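Local structure of monomethylamine methyltransferase MtmB1 (Methanosarcina barkeri, 1TV3) at residues I255-Q260 and W293-P298; D327-N332 and G360-S365. The protein transfers the methyl group of monomethylamine to the corrinoid cofactor of its partner protein MtmC, feeding methanogenesis from methylamine. One frame throughout, in Å; residues are numbered along the deposited sequence.

Contact 1: I255-Q260 and W293-P298; sequences IIMDEQ and WHLDGP. With BG4 (5-(hydroxy-methyl-amino)-3-methyl-pyrrolidine-2-carboxylic acid), chain B.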
loop_
_atom_site.group_PDB
_atom_site.type_symbol
_atom_site.label_atom_id
_atom_site.label_comp_id
_atom_site.label_asym_id
_atom_site.label_seq_id
_atom_site.Cartn_x
_atom_site.Cartn_y
_atom_site.Cartn_z
ATOM N N ILE A 255 11.136 11.888 -8.897
ATOM C CA ILE A 255 12.521 12.094 -9.311
ATOM C C ILE A 255 12.379 12.989 -10.546
ATOM O O ILE A 255 11.626 12.664 -11.469
ATOM C CB ILE A 255 13.204 10.766 -9.726
ATOM C CG1 ILE A 255 13.424 9.878 -8.498
ATOM C CG2 ILE A 255 14.523 11.051 -10.434
ATOM C CD1 ILE A 255 14.242 10.530 -7.410
ATOM N N ILE A 256 13.094 14.107 -10.564
ATOM C CA ILE A 256 12.996 15.050 -11.672
ATOM C C ILE A 256 14.190 15.074 -12.619
ATOM O O ILE A 256 15.337 15.221 -12.193
ATOM C CB ILE A 256 12.779 16.493 -11.139
ATOM C CG1 ILE A 256 11.456 16.568 -10.369
ATOM C CG2 ILE A 256 12.800 17.495 -12.299
ATOM C CD1 ILE A 256 11.156 17.945 -9.777
ATOM N N MET A 257 13.911 14.927 -13.911
ATOM C CA MET A 257 14.958 14.977 -14.919
ATOM C C MET A 257 14.761 16.224 -15.769
ATOM O O MET A 257 13.793 16.326 -16.526
ATOM C CB MET A 257 14.929 13.761 -15.849
ATOM C CG MET A 257 16.006 13.859 -16.934
ATOM S SD MET A 257 15.689 12.901 -18.428
ATOM C CE MET A 257 14.521 13.979 -19.255
ATOM N N ASP A 258 15.678 17.174 -15.630
ATOM C CA ASP A 258 15.626 18.406 -16.401
ATOM C C ASP A 258 16.484 18.193 -17.642
ATOM O O ASP A 258 17.617 17.728 -17.542
ATOM C CB ASP A 258 16.192 19.560 -15.573
ATOM C CG ASP A 258 16.424 20.812 -16.399
ATOM O OD1 ASP A 258 15.593 21.744 -16.326
ATOM O OD2 ASP A 258 17.441 20.854 -17.123
ATOM N N GLU A 259 15.943 18.520 -18.810
ATOM C CA GLU A 259 16.690 18.364 -20.054
ATOM C C GLU A 259 16.953 19.703 -20.745
ATOM O O GLU A 259 16.218 20.673 -20.553
ATOM C CB GLU A 259 15.925 17.478 -21.045
ATOM C CG GLU A 259 15.563 18.241 -22.315
ATOM C CD GLU A 259 15.058 17.375 -23.433
ATOM O OE1 GLU A 259 15.766 16.424 -23.823
ATOM O OE2 GLU A 259 13.951 17.660 -23.932
ATOM N N GLN A 260 18.000 19.732 -21.564
ATOM C CA GLN A 260 18.352 20.906 -22.356
ATOM C C GLN A 260 19.289 20.426 -23.454
ATOM O O GLN A 260 20.266 19.723 -23.187
ATOM C CB GLN A 260 19.027 21.986 -21.505
ATOM C CG GLN A 260 18.827 23.410 -22.047
ATOM C CD GLN A 260 19.765 23.768 -23.201
ATOM O OE1 GLN A 260 19.372 24.459 -24.146
ATOM N NE2 GLN A 260 21.012 23.318 -23.115
ATOM N N TRP A 293 18.436 15.076 -11.621
ATOM C CA TRP A 293 19.531 14.913 -12.575
ATOM C C TRP A 293 19.222 15.672 -13.861
ATOM O O TRP A 293 18.062 15.975 -14.148
ATOM C CB TRP A 293 19.824 13.433 -12.877
ATOM C CG TRP A 293 18.739 12.648 -13.566
ATOM C CD1 TRP A 293 17.607 12.133 -12.997
ATOM C CD2 TRP A 293 18.754 12.180 -14.924
ATOM N NE1 TRP A 293 16.923 11.365 -13.912
ATOM C CE2 TRP A 293 17.604 11.376 -15.102
ATOM C CE3 TRP A 293 19.630 12.359 -16.006
ATOM C CZ2 TRP A 293 17.306 10.748 -16.321
ATOM C CZ3 TRP A 293 19.336 11.733 -17.220
ATOM C CH2 TRP A 293 18.181 10.935 -17.364
ATOM N N HIS A 294 20.265 15.988 -14.626
ATOM C CA HIS A 294 20.113 16.747 -15.865
ATOM C C HIS A 294 20.482 15.956 -17.112
ATOM O O HIS A 294 21.543 15.341 -17.176
ATOM C CB HIS A 294 20.978 18.016 -15.812
ATOM C CG HIS A 294 20.936 18.836 -17.067
ATOM N ND1 HIS A 294 19.833 19.573 -17.440
ATOM C CD2 HIS A 294 21.858 19.017 -18.044
ATOM C CE1 HIS A 294 20.076 20.174 -18.594
ATOM N NE2 HIS A 294 21.298 19.853 -18.981
ATOM N N LEU A 295 19.600 15.991 -18.107
ATOM C CA LEU A 295 19.836 15.299 -19.367
ATOM C C LEU A 295 20.331 16.305 -20.414
ATOM O O LEU A 295 19.639 17.276 -20.727
ATOM C CB LEU A 295 18.545 14.649 -19.865
ATOM C CG LEU A 295 18.677 13.921 -21.208
ATOM C CD1 LEU A 295 19.531 12.666 -21.047
ATOM C CD2 LEU A 295 17.300 13.562 -21.723
ATOM N N ASP A 296 21.523 16.067 -20.950
ATOM C CA ASP A 296 22.110 16.944 -21.966
ATOM C C ASP A 296 21.730 16.409 -23.351
ATOM O O ASP A 296 20.974 15.436 -23.466
ATOM C CB ASP A 296 23.637 16.965 -21.809
ATOM C CG ASP A 296 24.309 18.094 -22.588
ATOM O OD1 ASP A 296 23.636 18.798 -23.368
ATOM O OD2 ASP A 296 25.533 18.270 -22.415
ATOM N N GLY A 297 22.249 17.043 -24.395
ATOM C CA GLY A 297 21.954 16.602 -25.745
ATOM C C GLY A 297 22.375 17.637 -26.771
ATOM O O GLY A 297 21.535 18.144 -27.517
ATOM N N PRO A 298 23.672 17.981 -26.831
ATOM C CA PRO A 298 24.141 18.976 -27.801
ATOM C C PRO A 298 23.789 18.484 -29.198
ATOM O O PRO A 298 24.063 17.333 -29.538
ATOM C CB PRO A 298 25.652 19.012 -27.566
ATOM C CG PRO A 298 25.793 18.577 -26.123
ATOM C CD PRO A 298 24.796 17.445 -26.045
HETATM C C1 BG4 B . 15.129 11.217 -23.091
HETATM C C2 BG4 B . 14.920 12.220 -24.222
HETATM C C3 BG4 B . 13.915 11.721 -25.251
HETATM C C4 BG4 B . 12.586 12.382 -24.854
HETATM C C5 BG4 B . 12.946 13.720 -24.206
HETATM C C6 BG4 B . 14.408 12.167 -26.533
HETATM N N1 BG4 B . 14.387 13.572 -23.738
HETATM O O1 BG4 B . 16.055 10.392 -23.174
HETATM N N2 BG4 B . 12.110 13.970 -23.064
HETATM O O2 BG4 B . 12.218 13.178 -21.835
HETATM C C7 BG4 B . 12.233 15.368 -22.677
HETATM O O HOH W 1 22.334 20.601 -21.436
#

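Contact 2: D327-N332 and G360-S365; sequences DILSGN and GREILS. With BG4 (5-(hydroxy-methyl-amino)-3-methyl-pyrrolidine-2-carboxylic acid), chain B.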
loop_
_atom_site.group_PDB
_atom_site.type_symbol
_atom_site.label_atom_id
_atom_site.label_comp_id
_atom_site.label_asym_id
_atom_site.label_seq_id
_atom_site.Cartn_x
_atom_site.Cartn_y
_atom_site.Cartn_z
ATOM N N ASP A 327 28.533 17.946 -7.934
ATOM C CA ASP A 327 28.047 16.597 -7.680
ATOM C C ASP A 327 26.745 16.390 -8.446
ATOM O O ASP A 327 25.973 15.476 -8.154
ATOM C CB ASP A 327 27.826 16.397 -6.184
ATOM C CG ASP A 327 29.128 16.347 -5.411
ATOM O OD1 ASP A 327 29.128 16.745 -4.228
ATOM O OD2 ASP A 327 30.149 15.904 -5.986
ATOM N N ILE A 328 26.508 17.256 -9.428
ATOM C CA ILE A 328 25.305 17.174 -10.246
ATOM C C ILE A 328 25.276 15.882 -11.059
ATOM O O ILE A 328 26.210 15.584 -11.802
ATOM C CB ILE A 328 25.212 18.374 -11.223
ATOM C CG1 ILE A 328 25.052 19.678 -10.431
ATOM C CG2 ILE A 328 24.035 18.185 -12.176
ATOM C CD1 ILE A 328 25.061 20.933 -11.296
ATOM N N LEU A 329 24.202 15.112 -10.910
ATOM C CA LEU A 329 24.053 13.866 -11.654
ATOM C C LEU A 329 23.546 14.225 -13.048
ATOM O O LEU A 329 22.719 15.123 -13.198
ATOM C CB LEU A 329 23.064 12.943 -10.933
ATOM C CG LEU A 329 23.535 12.529 -9.534
ATOM C CD1 LEU A 329 22.409 11.839 -8.772
ATOM C CD2 LEU A 329 24.743 11.607 -9.663
ATOM N N SER A 330 24.037 13.536 -14.072
ATOM C CA SER A 330 23.608 13.860 -15.426
ATOM C C SER A 330 23.633 12.699 -16.406
ATOM O O SER A 330 24.149 11.615 -16.117
ATOM C CB SER A 330 24.481 14.981 -15.993
ATOM O OG SER A 330 25.781 14.491 -16.285
ATOM N N GLY A 331 23.065 12.957 -17.578
ATOM C CA GLY A 331 23.024 11.972 -18.639
ATOM C C GLY A 331 23.059 12.689 -19.972
ATOM O O GLY A 331 23.105 13.925 -20.018
ATOM N N ASN A 332 23.040 11.921 -21.057
ATOM C CA ASN A 332 23.050 12.493 -22.399
ATOM C C ASN A 332 22.141 11.631 -23.279
ATOM O O ASN A 332 22.033 10.422 -23.058
ATOM C CB ASN A 332 24.487 12.527 -22.948
ATOM C CG ASN A 332 24.640 13.474 -24.129
ATOM O OD1 ASN A 332 23.770 14.310 -24.386
ATOM N ND2 ASN A 332 25.753 13.355 -24.846
ATOM N N GLY A 360 32.228 10.971 -17.882
ATOM C CA GLY A 360 31.588 10.946 -16.574
ATOM C C GLY A 360 30.073 10.965 -16.460
ATOM O O GLY A 360 29.553 11.219 -15.372
ATOM N N ARG A 361 29.350 10.706 -17.544
ATOM C CA ARG A 361 27.884 10.704 -17.473
ATOM C C ARG A 361 27.410 9.552 -16.587
ATOM O O ARG A 361 27.996 8.468 -16.607
ATOM C CB ARG A 361 27.268 10.533 -18.865
ATOM C CG ARG A 361 27.522 11.676 -19.828
ATOM C CD ARG A 361 26.759 12.933 -19.439
ATOM N NE ARG A 361 27.078 14.031 -20.345
ATOM C CZ ARG A 361 26.578 15.258 -20.247
ATOM N NH1 ARG A 361 25.722 15.557 -19.279
ATOM N NH2 ARG A 361 26.947 16.191 -21.115
ATOM N N GLU A 362 26.352 9.783 -15.815
ATOM C CA GLU A 362 25.813 8.739 -14.948
ATOM C C GLU A 362 24.779 7.899 -15.689
ATOM O O GLU A 362 24.579 6.725 -15.373
ATOM C CB GLU A 362 25.144 9.336 -13.704
ATOM C CG GLU A 362 26.083 9.819 -12.613
ATOM C CD GLU A 362 26.798 11.108 -12.965
ATOM O OE1 GLU A 362 26.196 11.958 -13.659
ATOM O OE2 GLU A 362 27.956 11.277 -12.525
ATOM N N ILE A 363 24.130 8.507 -16.681
ATOM C CA ILE A 363 23.088 7.829 -17.442
ATOM C C ILE A 363 23.189 8.050 -18.948
ATOM O O ILE A 363 23.415 9.167 -19.410
ATOM C CB ILE A 363 21.690 8.313 -16.982
ATOM C CG1 ILE A 363 21.495 8.006 -15.492
ATOM C CG2 ILE A 363 20.597 7.658 -17.820
ATOM C CD1 ILE A 363 20.235 8.624 -14.894
ATOM N N LEU A 364 23.029 6.973 -19.709
ATOM C CA LEU A 364 23.050 7.051 -21.166
ATOM C C LEU A 364 21.608 6.773 -21.582
ATOM O O LEU A 364 21.069 5.711 -21.272
ATOM C CB LEU A 364 23.973 5.984 -21.754
ATOM C CG LEU A 364 25.377 5.869 -21.158
ATOM C CD1 LEU A 364 26.182 4.880 -21.988
ATOM C CD2 LEU A 364 26.060 7.235 -21.134
ATOM N N SER A 365 20.985 7.719 -22.276
ATOM C CA SER A 365 19.592 7.562 -22.683
ATOM C C SER A 365 19.451 7.549 -24.210
ATOM O O SER A 365 19.535 8.598 -24.858
ATOM C CB SER A 365 18.766 8.702 -22.076
ATOM O OG SER A 365 17.380 8.423 -22.100
HETATM C C1 BG4 B . 15.129 11.217 -23.091
HETATM C C2 BG4 B . 14.920 12.220 -24.222
HETATM C C3 BG4 B . 13.915 11.721 -25.251
HETATM C C4 BG4 B . 12.586 12.382 -24.854
HETATM C C5 BG4 B . 12.946 13.720 -24.206
HETATM C C6 BG4 B . 14.408 12.167 -26.533
HETATM N N1 BG4 B . 14.387 13.572 -23.738
HETATM O O1 BG4 B . 16.055 10.392 -23.174
HETATM N N2 BG4 B . 12.110 13.970 -23.064
HETATM O O2 BG4 B . 12.218 13.178 -21.835
HETATM C C7 BG4 B . 12.233 15.368 -22.677
HETATM O O HOH W 2 27.489 14.155 -14.021
#

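Contact 1: I255-Q260 and W293-P298
Strands 255-259 and 293-296 run parallel, axes 32° apart and 4.5 Å at closest approach, joined by backbone bonds from W293 N to I256 O, D258 N to W293 O, L295 N to D258 O and Q260 N to L295 O. M257, E259, W293 and L295 share one face of the sheet. M257 lies over the W293 indole, its CG 3.5 Å from the centroid of the six-membered ring in a CH-pi contact. Its SD stands obliquely to the same ring, 3.3 Å from W293 CH2, a Met-aromatic contact, while W293 NE1 bonds to S227. Replacing W293 by alanine would probably open a gap beneath M257, leaving its side chain freer to turn, and deprive S227 of its indole partner. The pair belongs to the central parallel sheet, consistent with the TIM-barrel clan of the family, and the M257 face meets the bound pyrrolidine group BG4. BG4 N1 donates to E259 OE1 (3.2 Å), and L295 CD2 packs 3.5 Å from BG4 C1; S231 and Q333 also bond to the E259 carboxylate. On the other face H294 ND1 donates to the anti lone pair of D258 OD2 (2.7 Å), with carboxylate and imidazole nearly coplanar. The extended first torsion of H294 (chi1 177°) turns the ND1 edge of its ring to that carboxylate. At the ring's edge a water 2.8 Å from H294 NE2 bridges to Q260 O.

Contact 2: D327-N332 and G360-S365
Strands 330-332 and 363-365 lie parallel, their axes inclined by 30°, with G331 facing I363 and N332 facing L364. S330 O accepts from both E362 N and I363 N, N332 N donates to I363 O, and S365 N reaches N332 O. Ahead of the strands the E362 side chain folds back, its bend at chi2 (73°) bringing OE1 within 2.7 Å of S330 N. That oxygen is met on its anti side, 24° out of the carboxylate plane, and also takes a bond from a water, 2.6 Å away, which links I328 O and S330 OG. L329 CD2 rests on the aliphatic part of E362, 3.7 Å from its CG, and E362 OE2 is held by the backbone N of R116. The R361 guanidinium passes over N332 CB with one face; its NH1 gives S330 OG a weak bond (3.2 Å) and also bonds to H282, while NH2 forms a salt bridge with D296. At the C-terminal end S365 OG donates to BG4 O1 (2.6 Å). Helix 343-359 ends in a Schellman motif at G360; strand, helix and parallel strand form a beta-alpha-beta crossover, consistent with the TIM-barrel clan of the family.

How the contacts relate
Contacts 1 and 2 are successive strand pairs of one parallel sheet, their centres about 9 Å apart, and strand 293-300 is the neighbour of strand 330-333. The seam between them centres on D296: its backbone N lies 2.8 Å from G331 O, a probable hydrogen bond, and its OD2 forms a salt bridge with R361 NH2 at 2.8 Å. R361 is thereby tied across the intervening strand to contact 1. Both reach BG4, whose N1 donates to E259 OE1 and whose O1 accepts from S365 OG; K202 NZ and E205 OE1 also bond to it. This pyrrolidine beside K202 is consistent with the ring end of the family's pyrrolysine, so both contacts probably line the catalytic pocket.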